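Local coordinates for protein Poly(Beta-D-mannuronate) lyase (Pseudopedobacter saltans, PDB 7O79) that probably cleaves poly(beta-D-mannuronate), a form of alginate, by beta-elimination, acting as a family 6 polysaccharide lyase built on a parallel beta-helix, at residues A[103-108]-A[117-122]; A[111-116]-A[167-172]; A[144-147]-A[153-156]; A[182-187]-A[308-313]. All blocks are in the same frame, centred on the assembly; numbering follows the deposited sequence.

Contact 1. Residues A[103-108]-A[117-122]; sequences TAIVDF and YYWVLF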
loop_
_atom_site.group_PDB
_atom_site.type_symbol
_atom_site.label_atom_id
_atom_site.label_comp_id
_atom_site.label_asym_id
_atom_site.label_seq_id
_atom_site.Cartn_x
_atom_site.Cartn_y
_atom_site.Cartn_z
ATOM N N THR A 103 6.102 15.121 10.282
ATOM C CA THR A 103 6.566 14.241 11.347
ATOM C C THR A 103 7.422 13.121 10.770
ATOM O O THR A 103 7.170 12.646 9.664
ATOM C CB THR A 103 5.358 13.674 12.116
ATOM O OG1 THR A 103 4.672 14.757 12.750
ATOM C CG2 THR A 103 5.763 12.606 13.161
ATOM N N ALA A 104 8.468 12.730 11.493
ATOM C CA ALA A 104 9.321 11.633 11.067
ATOM C C ALA A 104 9.406 10.578 12.159
ATOM O O ALA A 104 9.270 10.877 13.347
ATOM C CB ALA A 104 10.733 12.110 10.702
ATOM N N ILE A 105 9.591 9.331 11.733
ATOM C CA ILE A 105 9.875 8.210 12.615
ATOM C C ILE A 105 11.169 7.603 12.105
ATOM O O ILE A 105 11.254 7.227 10.929
ATOM C CB ILE A 105 8.752 7.165 12.611
ATOM C CG1 ILE A 105 7.428 7.772 13.058
ATOM C CG2 ILE A 105 9.109 6.032 13.553
ATOM C CD1 ILE A 105 6.290 6.759 13.059
ATOM N N VAL A 106 12.181 7.521 12.967
ATOM C CA VAL A 106 13.534 7.167 12.536
ATOM C C VAL A 106 14.034 6.012 13.394
ATOM O O VAL A 106 14.125 6.144 14.618
ATOM C CB VAL A 106 14.488 8.371 12.619
ATOM C CG1 VAL A 106 15.930 7.961 12.308
ATOM C CG2 VAL A 106 14.031 9.488 11.685
ATOM N N ASP A 107 14.356 4.882 12.752
ATOM C CA ASP A 107 14.873 3.676 13.414
ATOM C C ASP A 107 14.244 3.384 14.773
ATOM O O ASP A 107 14.933 2.979 15.714
ATOM C CB ASP A 107 16.395 3.752 13.573
ATOM C CG ASP A 107 17.098 3.993 12.272
ATOM O OD1 ASP A 107 16.656 3.416 11.256
ATOM O OD2 ASP A 107 18.087 4.761 12.249
ATOM N N PHE A 108 12.927 3.557 14.871
ATOM C CA PHE A 108 12.188 3.440 16.130
ATOM C C PHE A 108 11.878 1.979 16.461
ATOM O O PHE A 108 10.729 1.586 16.683
ATOM C CB PHE A 108 10.916 4.269 16.032
ATOM C CG PHE A 108 10.375 4.732 17.355
ATOM C CD1 PHE A 108 10.962 5.782 18.041
ATOM C CD2 PHE A 108 9.241 4.132 17.889
ATOM C CE1 PHE A 108 10.440 6.225 19.256
ATOM C CE2 PHE A 108 8.705 4.557 19.107
ATOM C CZ PHE A 108 9.309 5.613 19.795
ATOM N N TYR A 117 4.806 -4.184 15.856
ATOM C CA TYR A 117 3.863 -3.071 15.954
ATOM C C TYR A 117 3.879 -2.256 14.660
ATOM O O TYR A 117 4.885 -2.230 13.933
ATOM C CB TYR A 117 4.168 -2.168 17.159
ATOM C CG TYR A 117 5.610 -1.686 17.331
ATOM C CD1 TYR A 117 6.041 -0.502 16.739
ATOM C CD2 TYR A 117 6.503 -2.358 18.161
ATOM C CE1 TYR A 117 7.337 -0.035 16.909
ATOM C CE2 TYR A 117 7.805 -1.890 18.349
ATOM C CZ TYR A 117 8.215 -0.721 17.724
ATOM O OH TYR A 117 9.501 -0.228 17.896
ATOM N N TYR A 118 2.750 -1.610 14.367
ATOM C CA TYR A 118 2.719 -0.708 13.221
ATOM C C TYR A 118 3.503 0.561 13.533
ATOM O O TYR A 118 3.775 0.887 14.688
ATOM C CB TYR A 118 1.299 -0.274 12.862
ATOM C CG TYR A 118 0.297 -1.334 12.518
ATOM C CD1 TYR A 118 -0.480 -1.922 13.503
ATOM C CD2 TYR A 118 0.084 -1.714 11.192
ATOM C CE1 TYR A 118 -1.424 -2.883 13.190
ATOM C CE2 TYR A 118 -0.864 -2.678 10.867
ATOM C CZ TYR A 118 -1.613 -3.257 11.865
ATOM O OH TYR A 118 -2.566 -4.214 11.548
ATOM N N TRP A 119 3.824 1.316 12.486
ATOM C CA TRP A 119 4.273 2.674 12.750
ATOM C C TRP A 119 3.119 3.665 12.650
ATOM O O TRP A 119 3.020 4.585 13.474
ATOM C CB TRP A 119 5.429 3.037 11.815
ATOM C CG TRP A 119 6.752 2.584 12.404
ATOM C CD1 TRP A 119 6.924 1.728 13.452
ATOM C CD2 TRP A 119 8.062 2.957 11.974
ATOM N NE1 TRP A 119 8.258 1.549 13.706
ATOM C CE2 TRP A 119 8.980 2.291 12.808
ATOM C CE3 TRP A 119 8.547 3.787 10.960
ATOM C CZ2 TRP A 119 10.359 2.438 12.672
ATOM C CZ3 TRP A 119 9.925 3.924 10.815
ATOM C CH2 TRP A 119 10.813 3.258 11.677
ATOM N N VAL A 120 2.192 3.454 11.714
ATOM C CA VAL A 120 0.999 4.285 11.602
ATOM C C VAL A 120 -0.183 3.360 11.355
ATOM O O VAL A 120 -0.160 2.556 10.417
ATOM C CB VAL A 120 1.115 5.328 10.459
ATOM C CG1 VAL A 120 -0.143 6.163 10.379
ATOM C CG2 VAL A 120 2.343 6.220 10.642
ATOM N N LEU A 121 -1.222 3.476 12.177
ATOM C CA LEU A 121 -2.407 2.646 12.033
ATOM C C LEU A 121 -3.642 3.523 11.932
ATOM O O LEU A 121 -3.878 4.373 12.798
ATOM C CB LEU A 121 -2.554 1.661 13.202
ATOM C CG LEU A 121 -3.826 0.814 13.114
ATOM C CD1 LEU A 121 -3.830 -0.082 11.894
ATOM C CD2 LEU A 121 -4.047 -0.013 14.392
ATOM N N PHE A 122 -4.424 3.323 10.873
ATOM C CA PHE A 122 -5.679 4.049 10.701
ATOM C C PHE A 122 -6.848 3.221 11.215
ATOM O O PHE A 122 -7.016 2.060 10.826
ATOM C CB PHE A 122 -5.899 4.413 9.235
ATOM C CG PHE A 122 -4.980 5.478 8.756
ATOM C CD1 PHE A 122 -5.353 6.805 8.862
ATOM C CD2 PHE A 122 -3.745 5.165 8.196
ATOM C CE1 PHE A 122 -4.515 7.815 8.420
ATOM C CE2 PHE A 122 -2.902 6.187 7.751
ATOM C CZ PHE A 122 -3.283 7.502 7.876
HETATM O O HOH W 1 9.998 -0.492 14.733
#
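Trp119 lies across Ile105 and reaches the backbone of Phe108 at a corner of the parallel beta-helix, where the chain leaves strand 99-106, loops out and returns as strand 118-122 on another face of the same coil. The methyl CG2 of Ile105 sits over one face of the indole in a CH-pi contact, 3.4 Å from the centroid of the six-membered ring and only 10° off its normal. CG2, set opposite the backbone N, is the branch that meets the ring, while CD1 runs on past it to the Trp119 CB, 4.0 Å away. The far rim of the indole serves the loop: Trp119 CZ2 packs 3.9 Å from Phe108 CB. Lys137 adds a cation-pi contact to the same indole. A leucine in place of Trp119 would probably leave Ile105 CG2 without its aromatic face, open a gap beside Phe108 CB and deprive the bound water of its indole donor. That water accepts a hydrogen bond from Trp119 NE1 at 2.9 Å and also bonds to the carbonyl of Phe108. The same carbonyl is gripped from the Tyr117 side, its oxygen lying at the edge of the phenol ring: Tyr117 OH donates to Phe108 O over a short 2.5 Å, approaching at a C=O...donor angle of 141° and tilted 16° from the carbonyl plane.

Contact 2. Residues A[111-116]-A[167-172]; sequences SQKSTG and TPDNGR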
loop_
_atom_site.group_PDB
_atom_site.type_symbol
_atom_site.label_atom_id
_atom_site.label_comp_id
_atom_site.label_asym_id
_atom_site.label_seq_id
_atom_site.Cartn_x
_atom_site.Cartn_y
_atom_site.Cartn_z
ATOM N N SER A 111 14.232 -4.570 20.027
ATOM C CA SER A 111 15.424 -5.399 19.869
ATOM C C SER A 111 15.128 -6.695 19.116
ATOM O O SER A 111 15.969 -7.157 18.341
ATOM C CB SER A 111 16.078 -5.688 21.226
ATOM O OG SER A 111 15.180 -6.328 22.102
ATOM N N GLN A 112 13.963 -7.315 19.311
ATOM C CA GLN A 112 13.640 -8.515 18.546
ATOM C C GLN A 112 12.754 -8.093 17.374
ATOM O O GLN A 112 11.787 -7.353 17.572
ATOM C CB GLN A 112 12.876 -9.612 19.317
ATOM C CG GLN A 112 13.559 -10.467 20.437
ATOM C CD GLN A 112 13.832 -9.712 21.738
ATOM O OE1 GLN A 112 14.963 -9.561 22.179
ATOM N NE2 GLN A 112 12.732 -9.379 22.446
ATOM N N LYS A 113 13.037 -8.613 16.178
ATOM C CA LYS A 113 12.128 -8.437 15.047
ATOM C C LYS A 113 10.715 -8.918 15.369
ATOM O O LYS A 113 9.726 -8.329 14.917
ATOM C CB LYS A 113 12.685 -9.177 13.828
ATOM C CG LYS A 113 11.713 -9.303 12.657
ATOM C CD LYS A 113 12.335 -10.083 11.508
ATOM C CE LYS A 113 12.385 -11.592 11.771
ATOM N NZ LYS A 113 12.792 -12.320 10.523
ATOM N N SER A 114 10.597 -9.985 16.154
ATOM C CA SER A 114 9.302 -10.556 16.499
ATOM C C SER A 114 8.464 -9.667 17.415
ATOM O O SER A 114 7.284 -9.957 17.614
ATOM C CB SER A 114 9.525 -11.901 17.165
ATOM O OG SER A 114 10.195 -11.684 18.396
ATOM N N THR A 115 9.033 -8.612 17.987
ATOM C CA THR A 115 8.241 -7.644 18.741
ATOM C C THR A 115 7.562 -6.738 17.715
ATOM O O THR A 115 8.129 -5.743 17.254
ATOM C CB THR A 115 9.125 -6.863 19.702
ATOM O OG1 THR A 115 9.739 -7.775 20.622
ATOM C CG2 THR A 115 8.299 -5.849 20.495
ATOM N N GLY A 116 6.340 -7.104 17.334
ATOM C CA GLY A 116 5.637 -6.417 16.258
ATOM C C GLY A 116 4.819 -5.215 16.707
ATOM O O GLY A 116 4.208 -5.222 17.776
ATOM N N THR A 167 13.817 -8.296 5.182
ATOM C CA THR A 167 13.836 -9.668 5.728
ATOM C C THR A 167 12.592 -10.323 5.132
ATOM O O THR A 167 11.499 -9.719 5.160
ATOM C CB THR A 167 13.815 -9.787 7.260
ATOM O OG1 THR A 167 12.503 -9.468 7.763
ATOM C CG2 THR A 167 14.868 -8.886 7.931
ATOM N N PRO A 168 12.709 -11.533 4.581
ATOM C CA PRO A 168 11.530 -12.146 3.944
ATOM C C PRO A 168 10.551 -12.679 4.988
ATOM O O PRO A 168 10.507 -13.865 5.319
ATOM C CB PRO A 168 12.143 -13.256 3.087
ATOM C CG PRO A 168 13.459 -13.603 3.770
ATOM C CD PRO A 168 13.926 -12.359 4.475
ATOM N N ASP A 169 9.740 -11.766 5.536
ATOM C CA ASP A 169 8.767 -12.093 6.583
ATOM C C ASP A 169 7.431 -11.467 6.213
ATOM O O ASP A 169 7.247 -10.264 6.422
ATOM C CB ASP A 169 9.214 -11.583 7.949
ATOM C CG ASP A 169 10.458 -12.265 8.442
ATOM O OD1 ASP A 169 10.320 -13.312 9.101
ATOM O OD2 ASP A 169 11.567 -11.742 8.181
ATOM N N ASN A 170 6.507 -12.277 5.694
ATOM C CA ASN A 170 5.153 -11.805 5.427
ATOM C C ASN A 170 4.575 -11.068 6.631
ATOM O O ASN A 170 4.607 -11.564 7.761
ATOM C CB ASN A 170 4.249 -12.979 5.057
ATOM C CG ASN A 170 3.036 -12.540 4.277
ATOM O OD1 ASN A 170 3.127 -11.690 3.398
ATOM N ND2 ASN A 170 1.888 -13.104 4.604
ATOM N N GLY A 171 4.019 -9.889 6.379
ATOM C CA GLY A 171 3.612 -9.015 7.451
ATOM C C GLY A 171 4.535 -7.849 7.680
ATOM O O GLY A 171 4.381 -7.157 8.684
ATOM N N ARG A 172 5.483 -7.604 6.782
ATOM C CA ARG A 172 6.314 -6.401 6.805
ATOM C C ARG A 172 6.099 -5.570 5.540
ATOM O O ARG A 172 7.048 -5.082 4.921
ATOM C CB ARG A 172 7.788 -6.763 7.000
ATOM C CG ARG A 172 8.056 -7.442 8.351
ATOM C CD ARG A 172 9.561 -7.546 8.620
ATOM N NE ARG A 172 10.136 -6.208 8.654
ATOM C CZ ARG A 172 11.167 -5.819 7.919
ATOM N NH1 ARG A 172 11.746 -6.681 7.087
ATOM N NH2 ARG A 172 11.603 -4.560 7.998
#
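Lys113 and Asp169 reach for each other from opposite directions across the surface, and their charged ends close a salt bridge between two loops. The lysine leaves its backbone almost fully extended, then bends at the CG-CD bond (chi3 76°), which turns the ammonium onto the carboxylate. Lys113 NZ donates to Asp169 OD2 at 2.7 Å, and Asp169 OD1 is also near, 3.0 Å from NZ. The ammonium does not come in flat: it meets OD2 from above the carboxylate plane, 36° out of it. Thr167 slides past the lysine in the opposite sense, its OG1 lying 3.8 Å from Lys113 CD.

The acceptor has a second donor at its flank. The hydroxyl of Thr167 donates to Asp169 OD2 in a very short bond of 2.5 Å, so one carboxylate oxygen takes both the lysine and the threonine. Arg172 NH1 in turn makes a weak bond to Thr167 OG1, and its own charge stays 6.7 Å from Lys113 NZ; the aspartate, nearer the lysine, is likely to offset part of that positive charge. Pro168, at the centre of an inverse gamma turn, folds the chain between Thr167 and Asp169.

Residues 139 and 140 lie between the loops: Lys113 shares a backbone hydrogen bond with Met140, which Asp169 also touches, and Arg172 NE bonds to Asn139 O. The bridge thus spans the intervening loop, and such lateral ties between loops projecting from nearby coils of the stack suit the repeating architecture of a parallel beta-helix.

Contact 3. Residues A[144-147]-A[153-156]; sequences VGND and YNTV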
loop_
_atom_site.group_PDB
_atom_site.type_symbol
_atom_site.label_atom_id
_atom_site.label_comp_id
_atom_site.label_asym_id
_atom_site.label_seq_id
_atom_site.Cartn_x
_atom_site.Cartn_y
_atom_site.Cartn_z
ATOM N N VAL A 144 2.482 1.058 7.580
ATOM C CA VAL A 144 1.200 1.754 7.607
ATOM C C VAL A 144 0.114 0.709 7.456
ATOM O O VAL A 144 0.155 -0.095 6.518
ATOM C CB VAL A 144 1.078 2.811 6.484
ATOM C CG1 VAL A 144 -0.312 3.437 6.513
ATOM C CG2 VAL A 144 2.125 3.884 6.628
ATOM N N GLY A 145 -0.861 0.724 8.361
ATOM C CA GLY A 145 -2.014 -0.144 8.255
ATOM C C GLY A 145 -3.340 0.593 8.247
ATOM O O GLY A 145 -3.486 1.655 8.851
ATOM N N ASN A 146 -4.323 -0.002 7.578
ATOM C CA ASN A 146 -5.704 0.444 7.668
ATOM C C ASN A 146 -6.540 -0.695 8.219
ATOM O O ASN A 146 -6.464 -1.827 7.734
ATOM C CB ASN A 146 -6.254 0.924 6.309
ATOM C CG ASN A 146 -7.600 1.624 6.440
ATOM O OD1 ASN A 146 -7.677 2.760 6.913
ATOM N ND2 ASN A 146 -8.667 0.967 5.976
ATOM N N ASP A 147 -7.356 -0.374 9.211
ATOM C CA ASP A 147 -8.080 -1.339 10.010
ATOM C C ASP A 147 -9.311 -1.834 9.232
ATOM O O ASP A 147 -9.759 -1.220 8.257
ATOM C CB ASP A 147 -8.445 -0.656 11.336
ATOM C CG ASP A 147 -8.707 -1.620 12.452
ATOM O OD1 ASP A 147 -7.703 -1.939 13.138
ATOM O OD2 ASP A 147 -9.882 -2.028 12.666
ATOM N N TYR A 153 -11.802 6.337 3.746
ATOM C CA TYR A 153 -11.436 7.660 3.206
ATOM C C TYR A 153 -10.205 8.262 3.882
ATOM O O TYR A 153 -10.099 9.476 4.049
ATOM C CB TYR A 153 -12.611 8.650 3.256
ATOM C CG TYR A 153 -13.731 8.265 2.312
ATOM C CD1 TYR A 153 -13.670 8.621 0.966
ATOM C CD2 TYR A 153 -14.842 7.565 2.758
ATOM C CE1 TYR A 153 -14.683 8.255 0.079
ATOM C CE2 TYR A 153 -15.858 7.207 1.892
ATOM C CZ TYR A 153 -15.777 7.555 0.566
ATOM O OH TYR A 153 -16.787 7.191 -0.282
ATOM N N ASN A 154 -9.265 7.426 4.280
ATOM C CA ASN A 154 -7.988 7.907 4.777
ATOM C C ASN A 154 -7.019 8.087 3.613
ATOM O O ASN A 154 -7.100 7.390 2.598
ATOM C CB ASN A 154 -7.434 6.938 5.820
ATOM C CG ASN A 154 -8.363 6.790 7.019
ATOM O OD1 ASN A 154 -8.778 7.793 7.609
ATOM N ND2 ASN A 154 -8.682 5.542 7.400
ATOM N N THR A 155 -6.124 9.061 3.753
ATOM C CA THR A 155 -5.249 9.482 2.664
ATOM C C THR A 155 -3.840 9.626 3.215
ATOM O O THR A 155 -3.650 10.217 4.282
ATOM C CB THR A 155 -5.737 10.813 2.051
ATOM O OG1 THR A 155 -7.000 10.603 1.410
ATOM C CG2 THR A 155 -4.749 11.343 0.997
ATOM N N VAL A 156 -2.862 9.067 2.503
ATOM C CA VAL A 156 -1.449 9.221 2.820
ATOM C C VAL A 156 -0.782 9.768 1.559
ATOM O O VAL A 156 -0.799 9.105 0.515
ATOM C CB VAL A 156 -0.807 7.884 3.238
ATOM C CG1 VAL A 156 0.719 8.029 3.372
ATOM C CG2 VAL A 156 -1.459 7.318 4.509
#
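The side-chain oxygen of Asn146 is gripped by two donors, Asn154 ND2 across the contact and the hydroxyl of Ser151 from the loop that joins the two segments. The bond from Asn154 ND2 to Asn146 OD1 measures 3.0 Å and is reasonably straight, with 148° at the hydrogen. It arrives in the carbonyl plane of Asn146, while OD1 in turn lies close to the amide plane of Asn154. The two amide groups are nevertheless turned well away from each other, their planes 63° apart, so each is used along its own plane without stacking. Asn146 carries CG anti to its backbone N (chi1 -170°), and this swings the amide across toward Asn154.

Both residues are buried near a corner of the parallel beta-helix, where strand 144-146 on one face gives way, through a short loop, to strand 155-162 on another. Their remaining polar atoms are tied to neighbouring coils: Asn146 ND2 donates to Trp178 O, Asn154 ND2 has a second acceptor in Gly124 O, and Asn154 OD1 receives the backbone N-H of Asn127. Replacing Asn146 by a leucine is likely to leave Ser151 OG and Asn154 ND2 without their shared acceptor and Trp178 O without its amide donor, deep in the protein. Further along, Val144 and Val156 face each other only loosely across the interior, with 4.5 Å between CG1 of Val144 and CG2 of Val156, and Phe122 and Phe175 pack against both side chains.

Contact 4. Residues A[182-187]-A[308-313]; sequences RSEETG and RVPRYG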
loop_
_atom_site.group_PDB
_atom_site.type_symbol
_atom_site.label_atom_id
_atom_site.label_comp_id
_atom_site.label_asym_id
_atom_site.label_seq_id
_atom_site.Cartn_x
_atom_site.Cartn_y
_atom_site.Cartn_z
ATOM N N ARG A 182 -12.348 -7.271 1.804
ATOM C CA ARG A 182 -11.402 -8.263 2.303
ATOM C C ARG A 182 -11.861 -9.673 1.939
ATOM O O ARG A 182 -11.059 -10.513 1.531
ATOM C CB ARG A 182 -11.232 -8.136 3.817
ATOM C CG ARG A 182 -9.960 -8.776 4.351
ATOM C CD ARG A 182 -9.646 -8.299 5.760
ATOM N NE ARG A 182 -8.607 -9.109 6.392
ATOM C CZ ARG A 182 -8.216 -8.969 7.653
ATOM N NH1 ARG A 182 -8.776 -8.049 8.426
ATOM N NH2 ARG A 182 -7.264 -9.751 8.144
ATOM N N SER A 183 -13.158 -9.921 2.089
ATOM C CA SER A 183 -13.741 -11.222 1.774
ATOM C C SER A 183 -14.246 -11.287 0.344
ATOM O O SER A 183 -15.106 -12.116 0.023
ATOM C CB SER A 183 -14.859 -11.570 2.762
ATOM O OG SER A 183 -14.297 -11.803 4.042
ATOM N N GLU A 184 -13.757 -10.377 -0.500
ATOM C CA GLU A 184 -13.813 -10.433 -1.950
ATOM C C GLU A 184 -15.193 -9.911 -2.330
ATOM O O GLU A 184 -15.692 -10.174 -3.429
ATOM C CB GLU A 184 -13.613 -11.855 -2.491
ATOM C CG GLU A 184 -12.245 -12.517 -2.169
ATOM C CD GLU A 184 -10.985 -11.665 -2.372
ATOM O OE1 GLU A 184 -10.988 -10.661 -3.111
ATOM O OE2 GLU A 184 -9.944 -12.079 -1.809
ATOM N N GLU A 185 -15.820 -9.189 -1.404
ATOM C CA GLU A 185 -17.122 -8.588 -1.665
ATOM C C GLU A 185 -17.072 -7.690 -2.901
ATOM O O GLU A 185 -16.073 -7.019 -3.175
ATOM C CB GLU A 185 -17.581 -7.774 -0.459
ATOM C CG GLU A 185 -17.764 -8.584 0.824
ATOM C CD GLU A 185 -16.538 -8.550 1.711
ATOM O OE1 GLU A 185 -15.398 -8.511 1.182
ATOM O OE2 GLU A 185 -16.719 -8.539 2.949
ATOM N N THR A 186 -18.174 -7.669 -3.648
ATOM C CA THR A 186 -18.258 -6.881 -4.871
ATOM C C THR A 186 -19.328 -5.798 -4.795
ATOM O O THR A 186 -19.753 -5.291 -5.830
ATOM C CB THR A 186 -18.514 -7.786 -6.077
ATOM O OG1 THR A 186 -19.798 -8.405 -5.942
ATOM C CG2 THR A 186 -17.448 -8.866 -6.175
ATOM N N GLY A 187 -19.770 -5.423 -3.590
ATOM C CA GLY A 187 -20.682 -4.308 -3.437
ATOM C C GLY A 187 -19.974 -2.974 -3.641
ATOM O O GLY A 187 -18.766 -2.912 -3.868
ATOM N N ARG A 308 -17.940 -19.613 2.140
ATOM C CA ARG A 308 -16.515 -19.686 1.849
ATOM C C ARG A 308 -16.148 -18.574 0.873
ATOM O O ARG A 308 -17.020 -17.986 0.241
ATOM C CB ARG A 308 -16.147 -21.064 1.289
ATOM C CG ARG A 308 -16.926 -21.472 0.058
ATOM C CD ARG A 308 -16.485 -22.848 -0.428
ATOM N NE ARG A 308 -17.332 -23.376 -1.499
ATOM C CZ ARG A 308 -18.308 -24.259 -1.303
ATOM N NH1 ARG A 308 -18.570 -24.686 -0.077
ATOM N NH2 ARG A 308 -19.037 -24.696 -2.325
ATOM N N VAL A 309 -14.849 -18.279 0.774
ATOM C CA VAL A 309 -14.340 -17.275 -0.159
ATOM C C VAL A 309 -13.175 -17.888 -0.953
ATOM O O VAL A 309 -12.598 -18.899 -0.543
ATOM C CB VAL A 309 -13.888 -15.984 0.564
ATOM C CG1 VAL A 309 -15.067 -15.335 1.277
ATOM C CG2 VAL A 309 -12.748 -16.279 1.545
ATOM N N PRO A 310 -12.835 -17.297 -2.099
ATOM C CA PRO A 310 -11.671 -17.808 -2.829
ATOM C C PRO A 310 -10.389 -17.345 -2.171
ATOM O O PRO A 310 -10.334 -16.285 -1.540
ATOM C CB PRO A 310 -11.820 -17.216 -4.241
ATOM C CG PRO A 310 -12.916 -16.247 -4.190
ATOM C CD PRO A 310 -13.548 -16.239 -2.842
ATOM N N ARG A 311 -9.351 -18.177 -2.325
ATOM C CA ARG A 311 -8.002 -17.777 -1.936
ATOM C C ARG A 311 -7.552 -16.542 -2.715
ATOM O O ARG A 311 -6.910 -15.648 -2.151
ATOM C CB ARG A 311 -7.028 -18.935 -2.164
ATOM C CG ARG A 311 -7.055 -20.008 -1.045
ATOM C CD ARG A 311 -6.419 -21.303 -1.535
ATOM N NE ARG A 311 -6.266 -22.239 -0.418
ATOM C CZ ARG A 311 -7.189 -23.126 -0.055
ATOM N NH1 ARG A 311 -8.324 -23.229 -0.740
ATOM N NH2 ARG A 311 -6.976 -23.918 0.985
ATOM N N TYR A 312 -7.869 -16.488 -4.014
ATOM C CA TYR A 312 -7.593 -15.334 -4.880
ATOM C C TYR A 312 -8.829 -15.039 -5.728
ATOM O O TYR A 312 -9.426 -15.961 -6.287
ATOM C CB TYR A 312 -6.370 -15.588 -5.794
ATOM C CG TYR A 312 -5.059 -15.633 -5.029
ATOM C CD1 TYR A 312 -4.637 -16.811 -4.416
ATOM C CD2 TYR A 312 -4.263 -14.495 -4.892
ATOM C CE1 TYR A 312 -3.464 -16.863 -3.684
ATOM C CE2 TYR A 312 -3.069 -14.541 -4.176
ATOM C CZ TYR A 312 -2.683 -15.737 -3.572
ATOM O OH TYR A 312 -1.509 -15.824 -2.857
ATOM N N GLY A 313 -9.215 -13.767 -5.821
ATOM C CA GLY A 313 -10.329 -13.399 -6.690
ATOM C C GLY A 313 -9.988 -13.509 -8.172
ATOM O O GLY A 313 -8.908 -13.121 -8.620
HETATM O O HOH W 2 -8.010 -12.169 -3.792
HETATM O O HOH W 3 -9.745 -14.347 -0.150
#
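Ser183 and Val309 bring their backbones to 6.4 Å between CA atoms, and Glu184 and Gly313 to 6.6 Å, without any direct hydrogen bond across. Both segments belong to long loops that stand out from the parallel beta-helix, one after strand 175-177 and the other around the short strand 308-309. Glu184 adopts left-handed backbone angles (83°/19°), turning the chain sharply there. Val309 offers its CG1 methyl to the Ser183 carbonyl, 3.5 Å from the oxygen, and the same methyl reaches Ser183 CB. Glu184 slides past Pro310 in the opposite direction, its CG 4.0 Å from the proline CD.

Beyond that apolar stem, Glu184 bends at its CB-CG bond (chi2 -45°) and its carboxylate is held by many partners. OE1 accepts from the backbone N-H of Gly237 and OE2 bonds to Ser236 OG, which ties this loop to the end of strand 230-236. Gly313 suits the place: a CB on it would point at the carboxylate. Two waters bridge the loops. One lies between Glu184 OE2 and Gly313 N, accepting from the N-H; the other donates to Glu184 OE2 at 2.8 Å and to Pro310 O at a short 2.5 Å.

Contacts 1 and 3 meet directly, their centres 13 Å apart: strands 118-122 and 144-146 are parallel neighbours, probably bonded from Phe122 N to Gly145 O and from Val120 O to Gly145 N, each 2.8 Å. Phe122 CB also packs on the asparagine pair of contact 3. Contact 2 continues the loop that contact 1 closes, its centre 14 Å away, and joins it two coils further on; contact 3 is nested along the chain inside the loop it spans. Contact 4 lies across the molecule, about 30 Å from contact 1 between centres, yet its nearest atoms come within about 6 Å of contact 3. Contacts 1 and 3 fasten corners of the coils, contacts 2 and 4 the outer loops.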